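Local coordinates for C3-degrading proteinase (CppA protein) (Streptococcus pneumoniae, PDB 3E0R) that probably acts as a proteinase that degrades complement component C3, although both of its halves belong to the glyoxalase clan of sequence families, at residues 12-18 against 194-200; 66-71 against 179-185; 73-79 against 152-158; 166-171 against 214-218. All blocks are in the same frame, centred on the assembly; numbering follows the deposited sequence.

In the fold
Contacts 1 and 3 lie at the centre of the molecule, where its two mixed sheets meet; the centres of the two contacts are about 10 Å apart. Contact 1 pairs strands 9-18 and 196-203 of one sheet, contact 3 pairs strands 74-81 and 151-159 of the other. Each joins the N-terminal CppA region to the C-terminal one, so each sheet is built from strands of both regions. Contact 2 continues the same joining at the surface, its centre about 15 Å from that of contact 1. Along the chain, contact 3 falls within the span of contact 2, and both within that of contact 1. Contact 4, wholly C-terminal, crosses contact 1 in chain order and touches it through Leu-167 and Leu-199.

Contact 1: 12-18 against 194-200; sequences IIPTLKA and WDLSMLK
Lys-200 N donates to Ile-13 O at 2.7 Å, and the returning bond from Ile-13 N to Lys-200 O completes a hydrogen-bonded pair in an antiparallel ladder. Strands 9-18 and 196-203 are neighbours within a mixed sheet, and their pairing shows how a classic beta bulge absorbs an extra residue. Ser-197 and Met-198, a selenomethionine, both face Thr-15: Ser-197 N reaches Thr-15 O at 3.0 Å, while Met-198 O receives Thr-15 N.

One face of the ladder is apolar. Leu-196 has CG anti to its backbone N (chi1 175°), which brings CD1 in against Pro-14 CB at 3.6 Å. Leu-16 answers from the other strand with CD2, 3.8 Å from Leu-196 CB, the two side chains crossing at a slant. Further along, Leu-199 CD2 meets Ile-12 CG2 at 4.0 Å. Ile-153, Met-155 and Leu-157 of strand 151-159 pack on this face, so it lies between the two sheets of the protein.

Thr-15 and Met-198 project from the other face, their CB atoms 3.9 Å apart. Lys-200, also on that face, makes a cation-pi contact with Trp-240. Beyond the bulge, Lys-17 N binds Asp-195 O, and the Asp-195 carboxylate accepts the backbone N atoms of Lys-73 and Leu-74, a polar tie to the second sheet. The alkyl chain of Lys-17 lies against Ser-197 while NZ goes on to the carbonyls of Asn-190 and Thr-193. Trp-194 closes this end, with CD1 3.7 Å from Ala-18 C and NE1 donating to Ala-60 O.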
# COMPACT_ATOMS: atom_id res chain seq x y z
N ILE A 12 -5.65 -0.46 -7.87
CA ILE A 12 -4.72 0.57 -7.41
C ILE A 12 -3.54 -0.09 -6.73
O ILE A 12 -3.72 -0.94 -5.80
CB ILE A 12 -5.41 1.61 -6.47
CG1 ILE A 12 -6.74 2.10 -7.10
CG2 ILE A 12 -4.46 2.81 -6.20
CD1 ILE A 12 -7.53 3.09 -6.23
N ILE A 13 -2.33 0.23 -7.22
CA ILE A 13 -1.07 -0.28 -6.65
C ILE A 13 -0.20 0.87 -6.05
O ILE A 13 0.29 1.76 -6.77
CB ILE A 13 -0.26 -1.09 -7.66
CG1 ILE A 13 -1.13 -2.20 -8.28
CG2 ILE A 13 0.95 -1.76 -7.04
CD1 ILE A 13 -0.88 -2.38 -9.74
N PRO A 14 -0.04 0.87 -4.71
CA PRO A 14 0.84 1.79 -4.01
C PRO A 14 2.29 1.37 -4.17
O PRO A 14 2.57 0.17 -4.36
CB PRO A 14 0.40 1.68 -2.58
CG PRO A 14 -0.17 0.25 -2.49
CD PRO A 14 -0.72 -0.09 -3.79
N THR A 15 3.16 2.38 -4.24
CA THR A 15 4.60 2.25 -4.16
C THR A 15 5.01 2.94 -2.89
O THR A 15 4.74 4.14 -2.71
CB THR A 15 5.39 2.92 -5.34
OG1 THR A 15 5.03 2.29 -6.60
CG2 THR A 15 6.94 2.86 -5.08
N LEU A 16 5.64 2.16 -2.01
CA LEU A 16 6.28 2.65 -0.79
C LEU A 16 7.79 2.68 -1.01
O LEU A 16 8.38 1.71 -1.52
CB LEU A 16 5.91 1.75 0.40
CG LEU A 16 4.40 1.58 0.70
CD1 LEU A 16 4.20 0.71 1.97
CD2 LEU A 16 3.64 2.95 0.87
N LYS A 17 8.42 3.78 -0.63
CA LYS A 17 9.87 3.86 -0.61
C LYS A 17 10.46 3.05 0.57
O LYS A 17 9.90 3.05 1.68
CB LYS A 17 10.33 5.31 -0.64
CG LYS A 17 9.89 5.96 -1.90
CD LYS A 17 10.18 7.46 -1.91
CE LYS A 17 11.65 7.81 -2.21
NZ LYS A 17 12.09 9.09 -1.59
N ALA A 18 11.54 2.32 0.26
CA ALA A 18 12.21 1.37 1.18
C ALA A 18 13.66 1.79 1.27
O ALA A 18 14.25 2.16 0.27
CB ALA A 18 12.14 -0.04 0.63
N TRP A 194 11.12 8.57 3.10
CA TRP A 194 10.59 7.17 2.87
C TRP A 194 9.11 7.10 3.16
O TRP A 194 8.70 7.13 4.32
CB TRP A 194 11.35 6.13 3.73
CG TRP A 194 12.81 5.96 3.30
CD1 TRP A 194 13.26 5.37 2.13
CD2 TRP A 194 14.00 6.41 4.00
NE1 TRP A 194 14.63 5.43 2.07
CE2 TRP A 194 15.11 6.03 3.21
CE3 TRP A 194 14.22 7.04 5.23
CZ2 TRP A 194 16.41 6.29 3.60
CZ3 TRP A 194 15.52 7.30 5.62
CH2 TRP A 194 16.61 6.93 4.80
N ASP A 195 8.28 7.08 2.13
CA ASP A 195 6.81 7.15 2.34
C ASP A 195 6.15 6.60 1.11
O ASP A 195 6.85 6.19 0.22
CB ASP A 195 6.37 8.62 2.53
CG ASP A 195 5.02 8.77 3.28
OD1 ASP A 195 4.21 7.80 3.45
OD2 ASP A 195 4.81 9.88 3.74
N LEU A 196 4.82 6.64 1.06
CA LEU A 196 4.08 6.46 -0.18
C LEU A 196 4.48 7.54 -1.25
O LEU A 196 4.32 8.75 -1.00
CB LEU A 196 2.55 6.52 0.10
CG LEU A 196 1.60 6.47 -1.12
CD1 LEU A 196 1.48 5.01 -1.73
CD2 LEU A 196 0.25 7.07 -0.74
N SER A 197 4.97 7.09 -2.40
CA SER A 197 5.50 7.97 -3.41
C SER A 197 4.76 7.92 -4.72
O SER A 197 4.80 8.88 -5.48
CB SER A 197 6.95 7.65 -3.68
OG SER A 197 7.11 6.35 -4.19
N MSE A 198 4.08 6.81 -4.98
CA MSE A 198 3.24 6.67 -6.15
C MSE A 198 2.02 5.80 -5.91
O MSE A 198 2.06 4.83 -5.20
CB MSE A 198 4.08 6.09 -7.27
CG MSE A 198 3.34 5.86 -8.56
SE MSE A 198 4.63 5.49 -9.96
CE MSE A 198 3.92 3.77 -10.54
N LEU A 199 0.93 6.16 -6.55
CA LEU A 199 -0.23 5.27 -6.73
C LEU A 199 -0.32 4.95 -8.23
O LEU A 199 -0.28 5.86 -9.04
CB LEU A 199 -1.49 5.98 -6.24
CG LEU A 199 -1.48 6.22 -4.73
CD1 LEU A 199 -2.37 7.35 -4.26
CD2 LEU A 199 -1.87 4.93 -4.04
N LYS A 200 -0.36 3.67 -8.60
CA LYS A 200 -0.59 3.30 -9.98
C LYS A 200 -2.02 2.82 -10.19
O LYS A 200 -2.51 2.00 -9.44
CB LYS A 200 0.37 2.21 -10.40
CG LYS A 200 0.28 1.91 -11.86
CD LYS A 200 0.77 0.59 -12.26
CE LYS A 200 2.20 0.64 -12.64
NZ LYS A 200 2.74 2.00 -12.63

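Contact 2: 66-71 against 179-185; sequences RKVEGR and IPAQGQD
Arg-66 and Asp-185 approach from opposite directions, and the guanidinium grips the carboxylate end-on, with one nitrogen for each oxygen. NH2 reaches Asp-185 OD2 at 2.9 Å, and NH1 takes OD1 in a longer bond of 3.2 Å. Although the oxygens lie in or near the guanidinium plane, the two planes are 50° apart, so NH1 meets OD1 from above the carboxylate.

Each oxygen takes a second donor from the opposite face of the carboxylate. Glu-69 N binds OD2 on the anti side at 2.9 Å, and Gln-184 NE2, from the neighbouring residue, binds OD1 on the syn side. Gln-184 extends beside Glu-69, pointing the same way, and lays its amide along Glu-69 CB. Val-68 and Asp-185 slide past each other in opposite directions, Val-68 CG1 coming to 3.6 Å from Asp-185 CB.

At the far end Arg-71 runs straight from CG to NE along 179-182, bringing CD to 3.8 Å from Ala-181 CB. Its guanidinium presents an edge to Pro-180 O and Ala-181 CB, and the side chain also touches His-158. Between these ends the loops meet through water. One water donates to Glu-69 O and Arg-71 O and accepts from Asp-185 N; another accepts from Arg-71 N and donates to Gln-182 O, its oxygen 2.6 Å from Gln-182 O.

The contact thus joins the loop before strand 74-81 to the chain leaving edge strand 176-180. Four donors on one buried carboxylate, arginine among them, would be expected to keep Asp-185 ionised and to fix the rotation of its flat group, even though most of the residues around it lie at the surface.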
# COMPACT_ATOMS: atom_id res chain seq x y z
N ARG A 66 15.35 10.74 3.89
CA ARG A 66 15.22 10.74 5.32
C ARG A 66 13.87 10.25 5.80
O ARG A 66 12.96 10.03 5.02
CB ARG A 66 15.50 12.13 5.91
CG ARG A 66 14.48 13.16 5.55
CD ARG A 66 14.54 14.39 6.42
NE ARG A 66 13.60 15.37 5.89
CZ ARG A 66 12.32 15.47 6.21
NH1 ARG A 66 11.57 16.39 5.63
NH2 ARG A 66 11.77 14.66 7.11
N LYS A 67 13.79 10.06 7.11
CA LYS A 67 12.64 9.54 7.78
C LYS A 67 11.58 10.65 7.86
O LYS A 67 11.91 11.82 8.10
CB LYS A 67 13.07 9.09 9.18
CG LYS A 67 12.44 7.78 9.69
CD LYS A 67 13.11 6.47 9.12
CE LYS A 67 13.04 5.23 10.15
NZ LYS A 67 12.58 3.87 9.59
N VAL A 68 10.31 10.30 7.67
CA VAL A 68 9.20 11.25 7.95
C VAL A 68 9.21 11.68 9.43
O VAL A 68 9.53 10.91 10.33
CB VAL A 68 7.78 10.69 7.56
CG1 VAL A 68 6.65 11.75 7.86
CG2 VAL A 68 7.74 10.22 6.09
N GLU A 69 8.93 12.96 9.65
CA GLU A 69 8.65 13.49 10.96
C GLU A 69 7.15 13.75 11.01
O GLU A 69 6.59 14.51 10.19
CB GLU A 69 9.41 14.80 11.23
CG GLU A 69 10.93 14.65 11.31
CD GLU A 69 11.39 13.85 12.54
OE1 GLU A 69 10.85 14.14 13.67
OE2 GLU A 69 12.28 12.96 12.37
N GLY A 70 6.50 13.12 11.97
CA GLY A 70 5.06 13.28 12.13
C GLY A 70 4.35 12.24 11.31
O GLY A 70 4.88 11.20 11.00
N ARG A 71 3.10 12.55 10.99
CA ARG A 71 2.26 11.63 10.28
C ARG A 71 2.84 11.41 8.90
O ARG A 71 3.43 12.34 8.27
CB ARG A 71 0.81 12.15 10.21
CG ARG A 71 -0.02 11.68 11.35
CD ARG A 71 -1.43 12.23 11.32
NE ARG A 71 -2.18 11.72 12.47
CZ ARG A 71 -3.50 11.75 12.60
NH1 ARG A 71 -4.28 12.25 11.64
NH2 ARG A 71 -4.05 11.26 13.71
N ILE A 179 -7.81 10.45 5.56
CA ILE A 179 -7.97 10.92 6.93
C ILE A 179 -7.39 12.33 7.02
O ILE A 179 -6.26 12.54 6.60
CB ILE A 179 -7.24 10.00 7.88
CG1 ILE A 179 -7.94 8.62 7.88
CG2 ILE A 179 -7.18 10.62 9.28
CD1 ILE A 179 -7.18 7.56 8.57
N PRO A 180 -8.19 13.31 7.53
CA PRO A 180 -7.61 14.64 7.71
C PRO A 180 -6.47 14.56 8.74
O PRO A 180 -6.53 13.71 9.63
CB PRO A 180 -8.81 15.50 8.20
CG PRO A 180 -10.05 14.67 7.88
CD PRO A 180 -9.60 13.26 7.97
N ALA A 181 -5.43 15.38 8.57
CA ALA A 181 -4.14 15.18 9.20
C ALA A 181 -3.29 16.43 9.08
O ALA A 181 -3.43 17.17 8.12
CB ALA A 181 -3.42 14.02 8.57
N GLN A 182 -2.44 16.68 10.06
CA GLN A 182 -1.42 17.72 9.99
C GLN A 182 -0.09 17.08 10.22
O GLN A 182 0.03 16.14 11.00
CB GLN A 182 -1.59 18.83 11.06
CG GLN A 182 -2.79 19.71 10.87
CD GLN A 182 -4.05 19.01 11.37
OE1 GLN A 182 -4.08 18.52 12.52
NE2 GLN A 182 -5.09 18.95 10.51
N GLY A 183 0.91 17.64 9.53
CA GLY A 183 2.29 17.25 9.68
C GLY A 183 3.11 17.89 8.57
O GLY A 183 2.61 18.10 7.44
N GLN A 184 4.37 18.18 8.89
CA GLN A 184 5.30 18.87 7.99
C GLN A 184 5.52 18.14 6.66
O GLN A 184 5.60 18.77 5.62
CB GLN A 184 6.66 19.13 8.70
CG GLN A 184 7.37 17.88 9.29
CD GLN A 184 8.87 18.12 9.56
OE1 GLN A 184 9.22 18.79 10.52
NE2 GLN A 184 9.75 17.54 8.71
N ASP A 185 5.56 16.81 6.70
CA ASP A 185 5.93 15.99 5.53
C ASP A 185 4.76 15.43 4.71
O ASP A 185 4.97 14.61 3.77
CB ASP A 185 6.84 14.83 6.00
CG ASP A 185 8.15 15.34 6.62
OD1 ASP A 185 8.45 16.54 6.48
OD2 ASP A 185 8.85 14.52 7.25
O HOH W 1 4.34 14.95 8.69
O HOH W 2 2.06 14.97 12.16

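Contact 3: 73-79 against 152-158; sequences KLARLIV and EISMELH
Leu-77 CD1 presses against Ile-153 CG2 at 3.6 Å, at the apolar heart of an antiparallel pairing between strands 74-81 and 151-159. Ile-153 is shared: with CG1 beside the backbone N (chi1 -62°), its CG2 branch serves Leu-77 while CD1 runs on to Val-79 CG2 at 3.8 Å, those two side chains lying alongside and pointing the same way. Leu-74 crosses the selenomethionine Met-155 at about a right angle, its CD1 4.0 Å from Met-155 CB. Leu-74 and Leu-77 also touch Leu-16 and Pro-14 of strand 9-18, so this face belongs to the interface between the two sheets.

The backbone ladder contains a classic beta bulge, in which Ala-75 and Arg-76 both face Glu-156. Glu-156 O accepts both amides from the same face of its plane, Ala-75 N at 2.9 Å and Arg-76 N at 3.2 Å. Just ahead of strand 74-81, Lys-73 O accepts His-158 N, and His-158 ND1 is hydrogen-bonded to Lys-72 O.

The other face carries the polar side chains, with Ile-78 among them. Arg-76 and Glu-156 lie side by side and form a side-on salt bridge: NE meets OE1 at 3.0 Å from above the carboxylate plane, whereas NH2 uses the syn lone pair of OE2 at 3.1 Å. The planes are 33° apart. Ile-78 CD1 packs beside the same carboxylate.

Arg-76 NH1 continues to Glu-110, so one guanidinium is shared by two carboxylates. That positive group would be expected to stabilise Glu-156 as the carboxylate, so at this pair of strands a salt bridge lies on one face and apolar side chains on the other.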
# COMPACT_ATOMS: atom_id res chain seq x y z
N LYS A 73 2.20 10.23 4.87
CA LYS A 73 1.13 10.25 3.85
C LYS A 73 0.35 8.92 3.90
O LYS A 73 -0.87 8.89 3.83
CB LYS A 73 1.74 10.52 2.47
CG LYS A 73 2.40 11.88 2.36
CD LYS A 73 2.94 12.09 0.93
CE LYS A 73 4.10 13.11 0.87
NZ LYS A 73 4.54 13.43 -0.54
N LEU A 74 1.06 7.82 4.11
CA LEU A 74 0.42 6.52 4.35
C LEU A 74 0.08 6.48 5.81
O LEU A 74 0.96 6.41 6.65
CB LEU A 74 1.34 5.33 3.97
CG LEU A 74 0.63 3.95 4.15
CD1 LEU A 74 -0.33 3.71 3.09
CD2 LEU A 74 1.60 2.81 4.22
N ALA A 75 -1.21 6.56 6.11
CA ALA A 75 -1.72 6.39 7.46
C ALA A 75 -1.65 4.89 7.83
O ALA A 75 -0.96 4.53 8.78
CB ALA A 75 -3.15 6.97 7.58
N ARG A 76 -2.30 4.02 7.05
CA ARG A 76 -2.19 2.56 7.21
C ARG A 76 -2.33 1.83 5.88
O ARG A 76 -3.15 2.21 5.09
CB ARG A 76 -3.29 2.03 8.12
CG ARG A 76 -3.04 2.08 9.62
CD ARG A 76 -3.88 1.04 10.36
NE ARG A 76 -5.30 1.25 10.07
CZ ARG A 76 -6.32 0.67 10.72
NH1 ARG A 76 -6.12 -0.19 11.70
NH2 ARG A 76 -7.56 0.94 10.38
N LEU A 77 -1.56 0.77 5.66
CA LEU A 77 -1.80 -0.19 4.58
C LEU A 77 -2.65 -1.28 5.11
O LEU A 77 -2.35 -1.85 6.15
CB LEU A 77 -0.50 -0.83 4.10
CG LEU A 77 -0.49 -1.53 2.71
CD1 LEU A 77 -0.60 -0.55 1.55
CD2 LEU A 77 0.79 -2.39 2.59
N ILE A 78 -3.71 -1.62 4.38
CA ILE A 78 -4.69 -2.62 4.79
C ILE A 78 -4.63 -3.80 3.82
O ILE A 78 -4.74 -3.66 2.63
CB ILE A 78 -6.09 -2.02 4.91
CG1 ILE A 78 -6.04 -0.75 5.78
CG2 ILE A 78 -7.12 -3.05 5.49
CD1 ILE A 78 -7.31 -0.01 5.81
N VAL A 79 -4.36 -4.96 4.38
CA VAL A 79 -4.19 -6.20 3.61
C VAL A 79 -5.32 -7.10 4.03
O VAL A 79 -5.34 -7.59 5.14
CB VAL A 79 -2.82 -6.84 3.86
CG1 VAL A 79 -2.64 -8.11 3.03
CG2 VAL A 79 -1.68 -5.79 3.59
N GLU A 152 -5.92 -8.48 -0.95
CA GLU A 152 -6.35 -7.26 -1.63
C GLU A 152 -5.78 -6.15 -0.77
O GLU A 152 -5.94 -6.16 0.44
CB GLU A 152 -7.89 -7.19 -1.67
CG GLU A 152 -8.50 -6.68 -2.92
CD GLU A 152 -9.40 -7.73 -3.69
OE1 GLU A 152 -10.60 -7.89 -3.28
OE2 GLU A 152 -8.93 -8.37 -4.71
N ILE A 153 -5.14 -5.18 -1.41
CA ILE A 153 -4.57 -4.01 -0.74
C ILE A 153 -5.58 -2.89 -0.78
O ILE A 153 -6.20 -2.61 -1.78
CB ILE A 153 -3.27 -3.50 -1.43
CG1 ILE A 153 -2.18 -4.55 -1.40
CG2 ILE A 153 -2.72 -2.15 -0.82
CD1 ILE A 153 -1.81 -5.04 -0.16
N SER A 154 -5.75 -2.24 0.35
CA SER A 154 -6.35 -0.90 0.31
C SER A 154 -5.51 -0.05 1.24
O SER A 154 -4.49 -0.52 1.78
CB SER A 154 -7.83 -0.97 0.68
OG SER A 154 -8.04 -1.48 1.97
N MSE A 155 -5.91 1.20 1.44
CA MSE A 155 -5.11 2.05 2.34
C MSE A 155 -5.86 3.23 2.94
O MSE A 155 -6.86 3.71 2.39
CB MSE A 155 -3.90 2.57 1.56
CG MSE A 155 -4.28 3.57 0.53
SE MSE A 155 -3.00 3.60 -0.88
CE MSE A 155 -3.82 2.22 -2.02
N GLU A 156 -5.35 3.71 4.06
CA GLU A 156 -5.78 4.97 4.61
C GLU A 156 -4.67 5.96 4.35
O GLU A 156 -3.50 5.63 4.56
CB GLU A 156 -6.07 4.85 6.08
CG GLU A 156 -7.34 4.13 6.37
CD GLU A 156 -7.35 3.42 7.70
OE1 GLU A 156 -6.45 3.62 8.55
OE2 GLU A 156 -8.31 2.66 7.92
N LEU A 157 -5.01 7.16 3.85
CA LEU A 157 -4.04 8.18 3.51
C LEU A 157 -4.27 9.41 4.32
O LEU A 157 -5.39 9.83 4.47
CB LEU A 157 -4.12 8.52 2.03
CG LEU A 157 -3.84 7.38 1.04
CD1 LEU A 157 -3.80 7.91 -0.36
CD2 LEU A 157 -2.53 6.63 1.34
N HIS A 158 -3.20 10.00 4.87
CA HIS A 158 -3.27 11.21 5.63
C HIS A 158 -3.19 12.43 4.69
O HIS A 158 -2.23 12.59 3.92
CB HIS A 158 -2.13 11.26 6.67
CG HIS A 158 -2.35 10.42 7.89
ND1 HIS A 158 -1.38 9.60 8.40
CD2 HIS A 158 -3.41 10.33 8.73
CE1 HIS A 158 -1.83 9.01 9.50
NE2 HIS A 158 -3.06 9.44 9.72

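Contact 4: 166-171 against 214-218; sequences FLESSE and KFEST
Phe-166 lays one face of its ring against Phe-215, with CG 3.7 Å from Phe-215 CE1 and Phe-215 CD1 above the ring centre. Phe-215 opens a type I beta turn, 215-218, that follows helix 208-214, and the contact joins the end of that helix and this turn to the loop from Phe-166 and the weakly bonded helical turn about 169-171. The rings meet obliquely, with planes 47° apart and centroids separated by 4.9 Å.

This aromatic pair is the tightly packed part. Phe-166 has CG beside its backbone N (chi1 -84°), which directs the ring toward the turn, and CE1 comes to 3.3 Å from Lys-214 O. Behind the pair, Phe-215 packs on Leu-239 and Phe-241 of strand 238-243 and meets the ring of Phe-229. Phe-166 also makes a cation-pi contact with Arg-234, and its backbone N is held by Asp-233.

The outer side is looser and polar. Lys-214 stretches out with CG anti to the backbone N (chi1 -166°) and bends only at its last torsion, bringing NZ between the two ends of 166-171. There it forms a salt bridge to Glu-171 OE2 at 3.1 Å, on the syn lone pair. The modelled distance from NZ to Phe-166 O is so short that the details of that bond are doubtful. Glu-168, exposed, holds OE2 at 4.4 Å from Lys-214 NZ, beyond a salt bridge. Glu-171 OE1 instead accepts Glu-168 N at 2.8 Å. At the rim of the aromatic pair, Ser-217 OG sits in the plane of the Phe-166 ring, 3.5 Å from CZ.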
# COMPACT_ATOMS: atom_id res chain seq x y z
N PHE A 166 -6.63 15.36 -6.19
CA PHE A 166 -7.15 15.14 -7.52
C PHE A 166 -8.00 13.87 -7.58
O PHE A 166 -8.82 13.73 -8.49
CB PHE A 166 -6.00 15.04 -8.55
CG PHE A 166 -5.53 16.37 -9.05
CD1 PHE A 166 -6.32 17.14 -9.89
CD2 PHE A 166 -4.29 16.86 -8.70
CE1 PHE A 166 -5.88 18.38 -10.37
CE2 PHE A 166 -3.85 18.09 -9.16
CZ PHE A 166 -4.65 18.84 -10.00
N LEU A 167 -7.79 12.95 -6.63
CA LEU A 167 -8.56 11.71 -6.54
C LEU A 167 -10.00 11.94 -6.01
O LEU A 167 -10.23 12.48 -4.91
CB LEU A 167 -7.78 10.70 -5.71
CG LEU A 167 -6.39 10.36 -6.30
CD1 LEU A 167 -5.69 9.22 -5.49
CD2 LEU A 167 -6.44 10.05 -7.85
N GLU A 168 -10.98 11.57 -6.84
CA GLU A 168 -12.38 11.70 -6.46
C GLU A 168 -12.81 10.44 -5.73
O GLU A 168 -12.39 9.34 -6.09
CB GLU A 168 -13.30 11.93 -7.67
CG GLU A 168 -13.03 13.20 -8.49
CD GLU A 168 -12.92 14.44 -7.62
OE1 GLU A 168 -13.49 14.45 -6.50
OE2 GLU A 168 -12.24 15.41 -8.03
N SER A 169 -13.64 10.60 -4.70
CA SER A 169 -14.33 9.48 -4.02
C SER A 169 -15.11 8.57 -5.00
O SER A 169 -15.27 7.36 -4.76
CB SER A 169 -15.32 10.02 -2.96
OG SER A 169 -14.62 10.66 -1.89
N SER A 170 -15.60 9.19 -6.08
CA SER A 170 -16.29 8.49 -7.16
C SER A 170 -15.38 7.40 -7.72
O SER A 170 -15.79 6.24 -7.83
CB SER A 170 -16.67 9.46 -8.29
OG SER A 170 -16.69 10.81 -7.85
N GLU A 171 -14.14 7.80 -8.02
CA GLU A 171 -13.14 6.95 -8.69
C GLU A 171 -12.55 5.99 -7.67
O GLU A 171 -12.66 4.77 -7.81
CB GLU A 171 -11.99 7.80 -9.26
CG GLU A 171 -12.35 9.09 -10.05
CD GLU A 171 -11.21 10.17 -10.02
OE1 GLU A 171 -10.33 10.11 -9.14
OE2 GLU A 171 -11.23 11.09 -10.87
N LYS A 214 -7.97 16.89 -16.62
CA LYS A 214 -7.90 16.75 -15.13
C LYS A 214 -6.69 17.45 -14.46
O LYS A 214 -6.85 18.24 -13.53
CB LYS A 214 -7.91 15.26 -14.77
CG LYS A 214 -8.18 14.96 -13.29
CD LYS A 214 -8.46 13.45 -13.10
CE LYS A 214 -8.24 13.00 -11.67
NZ LYS A 214 -9.30 13.57 -10.78
N PHE A 215 -5.50 17.19 -14.99
CA PHE A 215 -4.21 17.68 -14.45
C PHE A 215 -3.64 18.91 -15.14
O PHE A 215 -2.49 19.23 -14.94
CB PHE A 215 -3.18 16.55 -14.55
CG PHE A 215 -3.53 15.40 -13.72
CD1 PHE A 215 -3.28 15.44 -12.36
CD2 PHE A 215 -4.19 14.32 -14.28
CE1 PHE A 215 -3.63 14.38 -11.57
CE2 PHE A 215 -4.54 13.25 -13.52
CZ PHE A 215 -4.27 13.27 -12.15
N GLU A 216 -4.48 19.57 -15.92
CA GLU A 216 -4.16 20.80 -16.64
C GLU A 216 -3.47 21.85 -15.75
O GLU A 216 -2.60 22.60 -16.22
CB GLU A 216 -5.48 21.36 -17.20
CG GLU A 216 -5.43 22.13 -18.52
CD GLU A 216 -6.84 22.65 -18.95
OE1 GLU A 216 -7.81 22.52 -18.14
OE2 GLU A 216 -6.97 23.17 -20.09
N SER A 217 -3.87 21.93 -14.49
CA SER A 217 -3.31 22.91 -13.54
C SER A 217 -1.93 22.52 -12.96
O SER A 217 -1.50 23.08 -11.93
CB SER A 217 -4.28 23.12 -12.35
OG SER A 217 -4.27 22.00 -11.45
N THR A 218 -1.23 21.61 -13.64
CA THR A 218 -0.11 20.89 -13.01
C THR A 218 0.89 20.25 -14.04
O THR A 218 0.66 20.21 -15.25
CB THR A 218 -0.69 19.83 -12.01
OG1 THR A 218 0.27 19.50 -11.00
CG2 THR A 218 -1.13 18.55 -12.73